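Long-range contacts in phosphatidylinositol transfer protein SFH5 (Saccharomyces cerevisiae, PDB 6W32), which binds and transfers phosphatidylinositol without detectable phosphatidylcholine transfer, regulates plasma-membrane phosphatidylinositol 4,5-bisphosphate homeostasis, and binds heme b: residues V133-G139 / V182-G187; K219-P225 / F247-G253. All coordinates share one frame; numbering follows the deposited sequence.

Contact 1: residues V133-G139 / V182-G187; sequences VTWNLYG and VHDYKG. With HEM (protoporphyrin IX containing Fe), chain D.
Tyr-138 and His-183 both carry CG beside the backbone N and anti to the carbonyl carbon (chi1 -76° and -71°), and these torsions send the two rings to the same heme propionate. The edge of Tyr-138 meets the face of His-183 in a T-shaped pair, with centroids 5.0 Å apart and planes at 72°. Tyr-138 OH donates to HEM O1A at 2.6 Å, while His-183 NE2 makes a weak bond to HEM O2A, which also receives Lys-219 NZ. Tyr-185 OH, the proximal ligand of the heme iron, lies 2.3 Å from HEM FE, and HEM C1C lies over one face of the tyrosine ring. The His-183 ring lies between this iron ligand and the propionate, its ND1 facing Tyr-185 OH at a separation too short to be trusted. Tyr-138 CB packs against Tyr-185 CE1 at 3.7 Å.

Behind the site the backbones run parallel: Val-182 N bonds to Thr-134 O, Asn-136 N to Val-182 O at 2.9 Å, and Asp-184 N to Asn-136 O. Past the paired strands, Asp-184 O receives Gly-139 N in its carbonyl plane, tying the start of the 3-10 turn to the strand end. Asp-184 OD1 takes Lys-186 N in an Asx turn. On the sheet face away from the heme, Val-182 CB sits over the Trp-135 ring, offset toward its rim, at 3.8 Å from Trp-135 CE3.

Strand 118-122 borders 132-136 on one flank and strand 216-222 borders 179-184 on the other; helix 151-166 covers Asn-136 and Tyr-138, and Leu-256 packs on Trp-135 and Val-182.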
ATOM      1  N   VAL A 133      -0.557  -3.594   9.341  1.00 45.44           N
ATOM      2  CA  VAL A 133      -0.092  -4.723   8.544  1.00 44.69           C
ATOM      3  C   VAL A 133      -1.224  -5.160   7.635  1.00 46.58           C
ATOM      4  O   VAL A 133      -2.387  -5.181   8.065  1.00 50.02           O
ATOM      5  CB  VAL A 133       0.350  -5.900   9.454  1.00 45.17           C
ATOM      6  CG1 VAL A 133       1.061  -6.972   8.661  1.00 45.62           C
ATOM      7  CG2 VAL A 133       1.261  -5.431  10.566  1.00 45.44           C
ATOM      8  N   THR A 134      -0.908  -5.530   6.389  1.00 45.47           N
ATOM      9  CA  THR A 134      -1.886  -6.286   5.598  1.00 53.40           C
ATOM     10  C   THR A 134      -1.333  -7.665   5.290  1.00 50.78           C
ATOM     11  O   THR A 134      -0.117  -7.870   5.234  1.00 52.02           O
ATOM     12  CB  THR A 134      -2.312  -5.626   4.268  1.00 41.96           C
ATOM     13  OG1 THR A 134      -1.280  -5.779   3.286  1.00 51.71           O
ATOM     14  CG2 THR A 134      -2.622  -4.188   4.433  1.00 45.37           C
ATOM     15  N   TRP A 135      -2.235  -8.606   5.067  1.00 46.38           N
ATOM     16  CA  TRP A 135      -1.849  -9.996   4.952  1.00 48.62           C
ATOM     17  C   TRP A 135      -2.556 -10.605   3.754  1.00 47.72           C
ATOM     18  O   TRP A 135      -3.779 -10.520   3.650  1.00 46.58           O
ATOM     19  CB  TRP A 135      -2.228 -10.783   6.209  1.00 49.92           C
ATOM     20  CG  TRP A 135      -1.796 -10.272   7.568  1.00 49.74           C
ATOM     21  CD1 TRP A 135      -2.159  -9.098   8.194  1.00 47.66           C
ATOM     22  CD2 TRP A 135      -0.981 -10.986   8.499  1.00 45.25           C
ATOM     23  NE1 TRP A 135      -1.593  -9.047   9.462  1.00 46.22           N
ATOM     24  CE2 TRP A 135      -0.864 -10.191   9.661  1.00 45.83           C
ATOM     25  CE3 TRP A 135      -0.337 -12.221   8.455  1.00 44.33           C
ATOM     26  CZ2 TRP A 135      -0.125 -10.596  10.763  1.00 48.64           C
ATOM     27  CZ3 TRP A 135       0.389 -12.626   9.535  1.00 49.92           C
ATOM     28  CH2 TRP A 135       0.500 -11.812  10.688  1.00 51.34           C
ATOM     29  N   ASN A 136      -1.808 -11.265   2.885  1.00 43.47           N
ATOM     30  CA  ASN A 136      -2.396 -12.000   1.780  1.00 46.15           C
ATOM     31  C   ASN A 136      -2.180 -13.485   2.012  1.00 48.36           C
ATOM     32  O   ASN A 136      -1.041 -13.936   2.148  1.00 51.07           O
ATOM     33  CB  ASN A 136      -1.799 -11.562   0.447  1.00 50.09           C
ATOM     34  CG  ASN A 136      -2.025 -10.104   0.176  1.00 45.88           C
ATOM     35  OD1 ASN A 136      -1.128  -9.273   0.388  1.00 50.17           O
ATOM     36  ND2 ASN A 136      -3.230  -9.768  -0.260  1.00 45.57           N
ATOM     37  N   LEU A 137      -3.269 -14.239   2.098  1.00 48.86           N
ATOM     38  CA  LEU A 137      -3.158 -15.667   2.351  1.00 47.14           C
ATOM     39  C   LEU A 137      -3.116 -16.405   1.023  1.00 44.37           C
ATOM     40  O   LEU A 137      -3.910 -17.303   0.748  1.00 47.04           O
ATOM     41  CB  LEU A 137      -4.300 -16.146   3.238  1.00 46.19           C
ATOM     42  CG  LEU A 137      -4.356 -15.304   4.500  1.00 45.11           C
ATOM     43  CD1 LEU A 137      -5.504 -15.695   5.363  1.00 45.90           C
ATOM     44  CD2 LEU A 137      -3.045 -15.444   5.238  1.00 48.81           C
ATOM     45  N   TYR A 138      -2.147 -15.995   0.206  1.00 40.32           N
ATOM     46  CA  TYR A 138      -2.099 -16.464  -1.173  1.00 47.86           C
ATOM     47  C   TYR A 138      -1.925 -17.979  -1.271  1.00 47.37           C
ATOM     48  O   TYR A 138      -2.426 -18.598  -2.212  1.00 53.41           O
ATOM     49  CB  TYR A 138      -0.987 -15.742  -1.923  1.00 48.73           C
ATOM     50  CG  TYR A 138      -1.327 -14.318  -2.318  1.00 48.03           C
ATOM     51  CD1 TYR A 138      -2.641 -13.909  -2.519  1.00 47.47           C
ATOM     52  CD2 TYR A 138      -0.326 -13.378  -2.504  1.00 48.06           C
ATOM     53  CE1 TYR A 138      -2.927 -12.586  -2.886  1.00 44.71           C
ATOM     54  CE2 TYR A 138      -0.616 -12.069  -2.883  1.00 44.39           C
ATOM     55  CZ  TYR A 138      -1.900 -11.688  -3.070  1.00 41.62           C
ATOM     56  OH  TYR A 138      -2.123 -10.390  -3.428  1.00 43.22           O
ATOM     57  N   GLY A 139      -1.274 -18.602  -0.300  1.00 48.66           N
ATOM     58  CA  GLY A 139      -1.124 -20.050  -0.344  1.00 52.28           C
ATOM     59  C   GLY A 139      -2.438 -20.804  -0.393  1.00 53.29           C
ATOM     60  O   GLY A 139      -2.516 -21.890  -0.969  1.00 59.65           O
ATOM     61  N   VAL A 182       2.475  -8.974   4.962  1.00 34.56           N
ATOM     62  CA  VAL A 182       2.884 -10.371   4.991  1.00 42.35           C
ATOM     63  C   VAL A 182       2.182 -11.109   3.867  1.00 40.62           C
ATOM     64  O   VAL A 182       0.977 -10.932   3.663  1.00 43.08           O
ATOM     65  CB  VAL A 182       2.583 -11.069   6.341  1.00 45.48           C
ATOM     66  CG1 VAL A 182       2.726 -12.604   6.222  1.00 38.28           C
ATOM     67  CG2 VAL A 182       3.507 -10.600   7.380  1.00 46.02           C
ATOM     68  N   HIS A 183       2.932 -11.953   3.166  1.00 37.01           N
ATOM     69  CA  HIS A 183       2.373 -13.007   2.341  1.00 43.84           C
ATOM     70  C   HIS A 183       2.561 -14.332   3.061  1.00 51.22           C
ATOM     71  O   HIS A 183       3.618 -14.577   3.670  1.00 51.53           O
ATOM     72  CB  HIS A 183       3.041 -13.071   0.972  1.00 44.08           C
ATOM     73  CG  HIS A 183       2.690 -11.923   0.087  1.00 45.40           C
ATOM     74  ND1 HIS A 183       3.051 -11.866  -1.241  1.00 43.12           N
ATOM     75  CD2 HIS A 183       2.010 -10.779   0.345  1.00 44.19           C
ATOM     76  CE1 HIS A 183       2.602 -10.739  -1.765  1.00 44.32           C
ATOM     77  NE2 HIS A 183       1.979 -10.055  -0.820  1.00 43.83           N
ATOM     78  N   ASP A 184       1.480 -15.095   3.120  1.00 46.67           N
ATOM     79  CA  ASP A 184       1.554 -16.463   3.561  1.00 50.75           C
ATOM     80  C   ASP A 184       1.389 -17.282   2.310  1.00 48.27           C
ATOM     81  O   ASP A 184       0.347 -17.256   1.656  1.00 51.00           O
ATOM     82  CB  ASP A 184       0.433 -16.772   4.553  1.00 50.83           C
ATOM     83  CG  ASP A 184       0.478 -18.202   5.054  1.00 51.95           C
ATOM     84  OD1 ASP A 184       1.382 -18.954   4.632  1.00 45.26           O
ATOM     85  OD2 ASP A 184      -0.391 -18.575   5.870  1.00 47.72           O
ATOM     86  N   TYR A 185       2.437 -18.018   1.987  1.00 44.70           N
ATOM     87  CA  TYR A 185       2.398 -18.960   0.893  1.00 43.69           C
ATOM     88  C   TYR A 185       2.298 -20.394   1.372  1.00 49.19           C
ATOM     89  O   TYR A 185       2.693 -21.311   0.633  1.00 51.32           O
ATOM     90  CB  TYR A 185       3.640 -18.767   0.040  1.00 47.52           C
ATOM     91  CG  TYR A 185       3.677 -17.422  -0.628  1.00 47.23           C
ATOM     92  CD1 TYR A 185       2.733 -17.091  -1.582  1.00 47.60           C
ATOM     93  CD2 TYR A 185       4.663 -16.498  -0.336  1.00 43.80           C
ATOM     94  CE1 TYR A 185       2.746 -15.870  -2.206  1.00 48.05           C
ATOM     95  CE2 TYR A 185       4.694 -15.282  -0.970  1.00 48.15           C
ATOM     96  CZ  TYR A 185       3.726 -14.975  -1.918  1.00 49.49           C
ATOM     97  OH  TYR A 185       3.708 -13.761  -2.567  1.00 48.91           O
ATOM     98  N   LYS A 186       1.781 -20.623   2.584  1.00 44.83           N
ATOM     99  CA  LYS A 186       1.702 -21.997   3.056  1.00 46.50           C
ATOM    100  C   LYS A 186       0.844 -22.818   2.119  1.00 50.87           C
ATOM    101  O   LYS A 186      -0.383 -22.697   2.115  1.00 54.62           O
ATOM    102  CB  LYS A 186       1.122 -22.102   4.457  1.00 45.55           C
ATOM    103  CG  LYS A 186       0.996 -23.571   4.858  1.00 49.28           C
ATOM    104  CD  LYS A 186       1.166 -23.822   6.381  1.00 61.29           C
ATOM    105  CE  LYS A 186       1.919 -25.126   6.639  1.00 63.82           C
ATOM    106  NZ  LYS A 186       1.614 -26.126   5.562  1.00 57.74           N
ATOM    107  N   GLY A 187       1.477 -23.667   1.335  1.00 51.34           N
ATOM    108  CA  GLY A 187       0.717 -24.566   0.516  1.00 51.18           C
ATOM    109  C   GLY A 187       1.132 -24.526  -0.928  1.00 53.86           C
ATOM    110  O   GLY A 187       0.736 -25.402  -1.693  1.00 64.40           O
TER
HETATM  111  CHA HEM D 301       4.610 -10.446  -5.141  1.00 52.04           C
HETATM  112  CHB HEM D 301       1.107 -13.663  -5.762  1.00 50.11           C
HETATM  113  CHC HEM D 301       4.251 -17.215  -4.827  1.00 48.15           C
HETATM  114  CHD HEM D 301       7.669 -13.926  -3.710  1.00 43.55           C
HETATM  115  C1A HEM D 301       3.393 -11.028  -5.380  1.00 50.88           C
HETATM  116  C2A HEM D 301       2.232 -10.287  -5.775  1.00 46.50           C
HETATM  117  C3A HEM D 301       1.236 -11.170  -5.991  1.00 48.65           C
HETATM  118  C4A HEM D 301       1.781 -12.486  -5.698  1.00 46.92           C
HETATM  119  CMA HEM D 301      -0.236 -10.957  -6.421  1.00 41.29           C
HETATM  120  CAA HEM D 301       2.340  -8.765  -5.962  1.00 44.41           C
HETATM  121  CBA HEM D 301       1.704  -7.865  -4.930  1.00 42.80           C
HETATM  122  CGA HEM D 301       1.143  -8.497  -3.714  1.00 45.79           C
HETATM  123  O1A HEM D 301       0.056  -9.120  -3.933  1.00 50.90           O
HETATM  124  O2A HEM D 301       1.268  -7.724  -2.706  1.00 45.65           O
HETATM  125  C1B HEM D 301       1.659 -14.902  -5.623  1.00 47.66           C
HETATM  126  C2B HEM D 301       0.961 -16.139  -5.835  1.00 47.62           C
HETATM  127  C3B HEM D 301       1.816 -17.132  -5.582  1.00 52.75           C
HETATM  128  C4B HEM D 301       3.101 -16.548  -5.198  1.00 54.80           C
HETATM  129  CMB HEM D 301      -0.519 -16.217  -6.265  1.00 56.58           C
HETATM  130  CAB HEM D 301       1.511 -18.644  -5.649  1.00 54.14           C
HETATM  131  CBB HEM D 301       2.268 -19.478  -6.339  1.00 61.44           C
HETATM  132  C1C HEM D 301       5.461 -16.681  -4.423  1.00 50.77           C
HETATM  133  C2C HEM D 301       6.697 -17.385  -4.013  1.00 53.49           C
HETATM  134  C3C HEM D 301       7.636 -16.460  -3.709  1.00 50.13           C
HETATM  135  C4C HEM D 301       7.043 -15.146  -3.905  1.00 48.51           C
HETATM  136  CMC HEM D 301       6.891 -18.922  -3.927  1.00 47.60           C
HETATM  137  CAC HEM D 301       9.083 -16.730  -3.212  1.00 56.98           C
HETATM  138  CBC HEM D 301       9.633 -16.013  -2.205  1.00 48.62           C
HETATM  139  C1D HEM D 301       7.198 -12.684  -4.037  1.00 47.15           C
HETATM  140  C2D HEM D 301       7.936 -11.444  -4.000  1.00 46.26           C
HETATM  141  C3D HEM D 301       6.950 -10.377  -4.484  1.00 44.33           C
HETATM  142  C4D HEM D 301       5.740 -11.079  -4.741  1.00 44.67           C
HETATM  143  CMD HEM D 301       9.387 -11.196  -3.577  1.00 44.31           C
HETATM  144  CAD HEM D 301       7.097  -8.858  -4.633  1.00 38.12           C
HETATM  145  CBD HEM D 301       6.278  -8.224  -3.503  1.00 37.27           C
HETATM  146  CGD HEM D 301       6.491  -6.732  -3.543  1.00 40.15           C
HETATM  147  O1D HEM D 301       5.776  -5.999  -2.783  1.00 40.94           O
HETATM  148  O2D HEM D 301       7.181  -6.271  -4.515  1.00 30.80           O
HETATM  149  NA  HEM D 301       3.100 -12.362  -5.355  1.00 48.39           N
HETATM  150  NB  HEM D 301       2.955 -15.183  -5.240  1.00 53.57           N
HETATM  151  NC  HEM D 301       5.752 -15.365  -4.344  1.00 47.56           N
HETATM  152  ND  HEM D 301       5.896 -12.424  -4.502  1.00 48.78           N
HETATM  153 FE   HEM D 301       4.395 -13.833  -4.755  1.00 53.17          FE

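Contact 2: residues K219-P225 / F247-G253; sequences KYFVNVP and FVVLTDG. With HEM (protoporphyrin IX containing Fe), chain D.
The propionate end and one flank of the heme pocket are lined here by Lys-219, Phe-221 and Phe-247, with Val-224 touching a vinyl group farther along. Lys-219 is extended, its CG anti to the backbone N (chi1 -173°), and this reach carries NZ between the two propionates. Lys-219 NZ donates to HEM O1D at 2.7 Å and to HEM O2A at 3.0 Å, an interaction that probably offsets the negative charge of both carboxylates. Nearer the backbone, Lys-219 CB lies against the Phe-247 ring. Phe-221 turns its edge toward the face of Phe-247, Phe-221 CE2 standing 3.8 Å from Phe-247 CG, with the ring planes at 72°. The other side of the Phe-221 ring tip, at CE1, meets the porphyrin near HEM C2D, whereas Phe-247 brings CZ to HEM O2D.

Lys-219, Phe-221 and Phe-247 project from two parallel strands of the CRAL-TRIO sheet, in which 247-250 is the outermost strand on this side; Val-224 belongs to the loop after strand 216-222. Val-248 N bonds to Lys-219 O, Phe-221 N to Val-248 O, and Leu-250 N to Phe-221 O at 2.8 Å. On the other face of the sheet, Tyr-220 and Val-248 lie side by side, Tyr-220 CD2 to Val-248 CB 3.7 Å, and Val-222 CG1 meets Leu-250 CB; Leu-256 packs against both Val-222 and Leu-250.

Beyond the strands the two segments remain joined by side-chain and weak backbone bonds. Asn-223 OD1 accepts Gly-253 N at 2.8 Å, the donor lying well above the amide carbonyl plane, and Thr-251 OG1 donates to Val-224 O at 2.9 Å. Leu-250 O receives Asn-223 N and Val-224 N, both weakly. Helix 229-236 places Tyr-232 against Phe-247 and Val-249.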
ATOM      1  N   LYS A 219       8.312  -6.121   4.395  1.00 45.94           N
ATOM      2  CA  LYS A 219       7.428  -7.128   3.825  1.00 42.02           C
ATOM      3  C   LYS A 219       8.000  -8.523   4.104  1.00 49.89           C
ATOM      4  O   LYS A 219       9.189  -8.784   3.848  1.00 46.73           O
ATOM      5  CB  LYS A 219       7.242  -6.871   2.336  1.00 39.88           C
ATOM      6  CG  LYS A 219       6.212  -7.762   1.660  1.00 43.70           C
ATOM      7  CD  LYS A 219       5.588  -7.047   0.469  1.00 47.15           C
ATOM      8  CE  LYS A 219       4.307  -7.715  -0.018  1.00 47.88           C
ATOM      9  NZ  LYS A 219       3.811  -7.052  -1.275  1.00 41.11           N
ATOM     10  N   TYR A 220       7.167  -9.412   4.668  1.00 47.78           N
ATOM     11  CA  TYR A 220       7.592 -10.750   5.063  1.00 46.87           C
ATOM     12  C   TYR A 220       6.881 -11.767   4.193  1.00 45.37           C
ATOM     13  O   TYR A 220       5.676 -11.656   3.957  1.00 44.98           O
ATOM     14  CB  TYR A 220       7.301 -11.043   6.551  1.00 46.25           C
ATOM     15  CG  TYR A 220       7.942 -10.048   7.468  1.00 46.64           C
ATOM     16  CD1 TYR A 220       7.251  -8.918   7.867  1.00 46.75           C
ATOM     17  CD2 TYR A 220       9.270 -10.192   7.878  1.00 49.30           C
ATOM     18  CE1 TYR A 220       7.839  -7.963   8.663  1.00 42.60           C
ATOM     19  CE2 TYR A 220       9.867  -9.245   8.705  1.00 45.91           C
ATOM     20  CZ  TYR A 220       9.120  -8.126   9.078  1.00 46.77           C
ATOM     21  OH  TYR A 220       9.643  -7.149   9.875  1.00 54.94           O
ATOM     22  N   PHE A 221       7.629 -12.769   3.743  1.00 46.55           N
ATOM     23  CA  PHE A 221       7.128 -13.813   2.860  1.00 46.20           C
ATOM     24  C   PHE A 221       7.320 -15.108   3.619  1.00 45.74           C
ATOM     25  O   PHE A 221       8.434 -15.634   3.634  1.00 47.83           O
ATOM     26  CB  PHE A 221       7.899 -13.835   1.544  1.00 42.83           C
ATOM     27  CG  PHE A 221       7.840 -12.552   0.796  1.00 45.58           C
ATOM     28  CD1 PHE A 221       6.944 -12.390  -0.250  1.00 47.09           C
ATOM     29  CD2 PHE A 221       8.674 -11.494   1.133  1.00 45.70           C
ATOM     30  CE1 PHE A 221       6.887 -11.207  -0.977  1.00 42.01           C
ATOM     31  CE2 PHE A 221       8.615 -10.301   0.421  1.00 49.05           C
ATOM     32  CZ  PHE A 221       7.710 -10.160  -0.651  1.00 44.84           C
ATOM     33  N   VAL A 222       6.268 -15.636   4.243  1.00 46.40           N
ATOM     34  CA  VAL A 222       6.453 -16.727   5.196  1.00 46.84           C
ATOM     35  C   VAL A 222       5.885 -18.035   4.653  1.00 44.61           C
ATOM     36  O   VAL A 222       5.018 -18.066   3.789  1.00 48.37           O
ATOM     37  CB  VAL A 222       5.845 -16.388   6.571  1.00 44.78           C
ATOM     38  CG1 VAL A 222       6.207 -14.954   6.938  1.00 43.08           C
ATOM     39  CG2 VAL A 222       4.353 -16.591   6.561  1.00 47.80           C
ATOM     40  N   ASN A 223       6.427 -19.133   5.163  1.00 46.28           N
ATOM     41  CA  ASN A 223       6.018 -20.484   4.822  1.00 44.27           C
ATOM     42  C   ASN A 223       6.335 -20.817   3.371  1.00 47.52           C
ATOM     43  O   ASN A 223       5.533 -21.422   2.663  1.00 46.97           O
ATOM     44  CB  ASN A 223       4.553 -20.697   5.155  1.00 43.63           C
ATOM     45  CG  ASN A 223       4.364 -20.841   6.625  1.00 48.42           C
ATOM     46  OD1 ASN A 223       5.183 -21.489   7.285  1.00 57.15           O
ATOM     47  ND2 ASN A 223       3.348 -20.210   7.171  1.00 45.52           N
ATOM     48  N   VAL A 224       7.562 -20.484   2.974  1.00 49.27           N
ATOM     49  CA  VAL A 224       8.127 -20.590   1.632  1.00 46.32           C
ATOM     50  C   VAL A 224       9.241 -21.635   1.670  1.00 49.59           C
ATOM     51  O   VAL A 224      10.330 -21.351   2.181  1.00 47.17           O
ATOM     52  CB  VAL A 224       8.687 -19.241   1.157  1.00 44.14           C
ATOM     53  CG1 VAL A 224       8.977 -19.248  -0.339  1.00 50.69           C
ATOM     54  CG2 VAL A 224       7.778 -18.104   1.544  1.00 42.96           C
ATOM     55  N   PRO A 225       9.037 -22.819   1.124  1.00 52.89           N
ATOM     56  CA  PRO A 225      10.156 -23.764   0.943  1.00 47.20           C
ATOM     57  C   PRO A 225      11.367 -23.178   0.207  1.00 50.66           C
ATOM     58  O   PRO A 225      11.210 -22.209  -0.536  1.00 52.86           O
ATOM     59  CB  PRO A 225       9.511 -24.890   0.127  1.00 48.10           C
ATOM     60  CG  PRO A 225       8.059 -24.845   0.509  1.00 55.06           C
ATOM     61  CD  PRO A 225       7.726 -23.393   0.763  1.00 55.39           C
ATOM     62  N   PHE A 247      12.628  -6.665   2.041  1.00 46.91           N
ATOM     63  CA  PHE A 247      12.102  -8.021   1.894  1.00 46.50           C
ATOM     64  C   PHE A 247      12.793  -9.028   2.819  1.00 40.15           C
ATOM     65  O   PHE A 247      14.019  -9.074   2.886  1.00 42.35           O
ATOM     66  CB  PHE A 247      12.276  -8.468   0.443  1.00 42.25           C
ATOM     67  CG  PHE A 247      11.331  -7.816  -0.497  1.00 50.03           C
ATOM     68  CD1 PHE A 247      10.401  -6.891  -0.040  1.00 46.36           C
ATOM     69  CD2 PHE A 247      11.330  -8.157  -1.845  1.00 51.65           C
ATOM     70  CE1 PHE A 247       9.513  -6.302  -0.903  1.00 41.33           C
ATOM     71  CE2 PHE A 247      10.451  -7.562  -2.701  1.00 40.73           C
ATOM     72  CZ  PHE A 247       9.540  -6.632  -2.221  1.00 42.59           C
ATOM     73  N   VAL A 248      11.993  -9.875   3.469  1.00 39.99           N
ATOM     74  CA  VAL A 248      12.456 -10.970   4.327  1.00 42.63           C
ATOM     75  C   VAL A 248      11.659 -12.235   4.034  1.00 42.74           C
ATOM     76  O   VAL A 248      10.426 -12.207   4.075  1.00 49.19           O
ATOM     77  CB  VAL A 248      12.282 -10.648   5.819  1.00 40.84           C
ATOM     78  CG1 VAL A 248      12.679 -11.823   6.591  1.00 44.01           C
ATOM     79  CG2 VAL A 248      13.086  -9.454   6.210  1.00 36.78           C
ATOM     80  N   VAL A 249      12.347 -13.354   3.815  1.00 40.25           N
ATOM     81  CA  VAL A 249      11.743 -14.625   3.426  1.00 40.30           C
ATOM     82  C   VAL A 249      11.915 -15.615   4.573  1.00 46.35           C
ATOM     83  O   VAL A 249      13.035 -15.834   5.047  1.00 55.22           O
ATOM     84  CB  VAL A 249      12.398 -15.172   2.148  1.00 42.05           C
ATOM     85  CG1 VAL A 249      11.711 -16.403   1.659  1.00 41.15           C
ATOM     86  CG2 VAL A 249      12.432 -14.099   1.086  1.00 42.11           C
ATOM     87  N   LEU A 250      10.817 -16.231   5.007  1.00 44.64           N
ATOM     88  CA  LEU A 250      10.803 -17.095   6.182  1.00 45.08           C
ATOM     89  C   LEU A 250      10.289 -18.455   5.761  1.00 46.89           C
ATOM     90  O   LEU A 250       9.098 -18.594   5.484  1.00 49.56           O
ATOM     91  CB  LEU A 250       9.903 -16.525   7.278  1.00 42.81           C
ATOM     92  CG  LEU A 250      10.395 -15.261   7.980  1.00 47.19           C
ATOM     93  CD1 LEU A 250       9.574 -14.979   9.237  1.00 44.52           C
ATOM     94  CD2 LEU A 250      11.884 -15.375   8.307  1.00 47.81           C
ATOM     95  N   THR A 251      11.152 -19.475   5.760  1.00 47.70           N
ATOM     96  CA  THR A 251      10.647 -20.813   5.474  1.00 41.23           C
ATOM     97  C   THR A 251       9.678 -21.318   6.544  1.00 51.61           C
ATOM     98  O   THR A 251       8.698 -22.001   6.201  1.00 57.41           O
ATOM     99  CB  THR A 251      11.792 -21.779   5.294  1.00 32.89           C
ATOM    100  OG1 THR A 251      12.517 -21.441   4.105  1.00 43.14           O
ATOM    101  CG2 THR A 251      11.271 -23.145   5.141  1.00 40.73           C
ATOM    102  N   ASP A 252       9.873 -20.935   7.819  1.00 51.99           N
ATOM    103  CA  ASP A 252       9.048 -21.369   8.957  1.00 53.30           C
ATOM    104  C   ASP A 252       8.162 -20.214   9.441  1.00 55.70           C
ATOM    105  O   ASP A 252       8.640 -19.304  10.123  1.00 59.90           O
ATOM    106  CB  ASP A 252       9.955 -21.864  10.082  1.00 58.67           C
ATOM    107  CG  ASP A 252       9.196 -22.481  11.260  1.00 68.78           C
ATOM    108  OD1 ASP A 252       7.974 -22.224  11.438  1.00 67.87           O
ATOM    109  OD2 ASP A 252       9.853 -23.240  12.024  1.00 71.79           O
ATOM    110  N   GLY A 253       6.862 -20.272   9.142  1.00 53.48           N
ATOM    111  CA  GLY A 253       5.975 -19.164   9.485  1.00 51.37           C
ATOM    112  C   GLY A 253       5.851 -18.867  10.971  1.00 59.10           C
ATOM    113  O   GLY A 253       5.461 -17.754  11.349  1.00 56.89           O
TER
HETATM  114  CHA HEM D 301       4.610 -10.446  -5.141  1.00 52.04           C
HETATM  115  CHB HEM D 301       1.107 -13.663  -5.762  1.00 50.11           C
HETATM  116  CHC HEM D 301       4.251 -17.215  -4.827  1.00 48.15           C
HETATM  117  CHD HEM D 301       7.669 -13.926  -3.710  1.00 43.55           C
HETATM  118  C1A HEM D 301       3.393 -11.028  -5.380  1.00 50.88           C
HETATM  119  C2A HEM D 301       2.232 -10.287  -5.775  1.00 46.50           C
HETATM  120  C3A HEM D 301       1.236 -11.170  -5.991  1.00 48.65           C
HETATM  121  C4A HEM D 301       1.781 -12.486  -5.698  1.00 46.92           C
HETATM  122  CMA HEM D 301      -0.236 -10.957  -6.421  1.00 41.29           C
HETATM  123  CAA HEM D 301       2.340  -8.765  -5.962  1.00 44.41           C
HETATM  124  CBA HEM D 301       1.704  -7.865  -4.930  1.00 42.80           C
HETATM  125  CGA HEM D 301       1.143  -8.497  -3.714  1.00 45.79           C
HETATM  126  O1A HEM D 301       0.056  -9.120  -3.933  1.00 50.90           O
HETATM  127  O2A HEM D 301       1.268  -7.724  -2.706  1.00 45.65           O
HETATM  128  C1B HEM D 301       1.659 -14.902  -5.623  1.00 47.66           C
HETATM  129  C2B HEM D 301       0.961 -16.139  -5.835  1.00 47.62           C
HETATM  130  C3B HEM D 301       1.816 -17.132  -5.582  1.00 52.75           C
HETATM  131  C4B HEM D 301       3.101 -16.548  -5.198  1.00 54.80           C
HETATM  132  CMB HEM D 301      -0.519 -16.217  -6.265  1.00 56.58           C
HETATM  133  CAB HEM D 301       1.511 -18.644  -5.649  1.00 54.14           C
HETATM  134  CBB HEM D 301       2.268 -19.478  -6.339  1.00 61.44           C
HETATM  135  C1C HEM D 301       5.461 -16.681  -4.423  1.00 50.77           C
HETATM  136  C2C HEM D 301       6.697 -17.385  -4.013  1.00 53.49           C
HETATM  137  C3C HEM D 301       7.636 -16.460  -3.709  1.00 50.13           C
HETATM  138  C4C HEM D 301       7.043 -15.146  -3.905  1.00 48.51           C
HETATM  139  CMC HEM D 301       6.891 -18.922  -3.927  1.00 47.60           C
HETATM  140  CAC HEM D 301       9.083 -16.730  -3.212  1.00 56.98           C
HETATM  141  CBC HEM D 301       9.633 -16.013  -2.205  1.00 48.62           C
HETATM  142  C1D HEM D 301       7.198 -12.684  -4.037  1.00 47.15           C
HETATM  143  C2D HEM D 301       7.936 -11.444  -4.000  1.00 46.26           C
HETATM  144  C3D HEM D 301       6.950 -10.377  -4.484  1.00 44.33           C
HETATM  145  C4D HEM D 301       5.740 -11.079  -4.741  1.00 44.67           C
HETATM  146  CMD HEM D 301       9.387 -11.196  -3.577  1.00 44.31           C
HETATM  147  CAD HEM D 301       7.097  -8.858  -4.633  1.00 38.12           C
HETATM  148  CBD HEM D 301       6.278  -8.224  -3.503  1.00 37.27           C
HETATM  149  CGD HEM D 301       6.491  -6.732  -3.543  1.00 40.15           C
HETATM  150  O1D HEM D 301       5.776  -5.999  -2.783  1.00 40.94           O
HETATM  151  O2D HEM D 301       7.181  -6.271  -4.515  1.00 30.80           O
HETATM  152  NA  HEM D 301       3.100 -12.362  -5.355  1.00 48.39           N
HETATM  153  NB  HEM D 301       2.955 -15.183  -5.240  1.00 53.57           N
HETATM  154  NC  HEM D 301       5.752 -15.365  -4.344  1.00 47.56           N
HETATM  155  ND  HEM D 301       5.896 -12.424  -4.502  1.00 48.78           N
HETATM  156 FE   HEM D 301       4.395 -13.833  -4.755  1.00 53.17          FE

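Contact 1 closes before contact 2 opens along the chain, yet their centres lie only about 9 Å apart. They occupy neighbouring strand pairs of the five-stranded mixed sheet in the CRAL-TRIO domain, where strands 179-184 and 216-222 run side by side. His-183 joins them directly: His-183 N lies 2.9 Å from Tyr-220 O and His-183 O 2.9 Å from Val-222 N, both probable hydrogen bonds, while its ring meets Phe-221 edge-to-face. The heme is reached by strand residues His-183, Lys-219, Phe-221 and Phe-247 and by Tyr-138, Tyr-185 and Val-224 just beyond strand ends. Contact 1 supplies the iron ligand, and both contacts bind propionate, together with Arg-158 from helix 151-166.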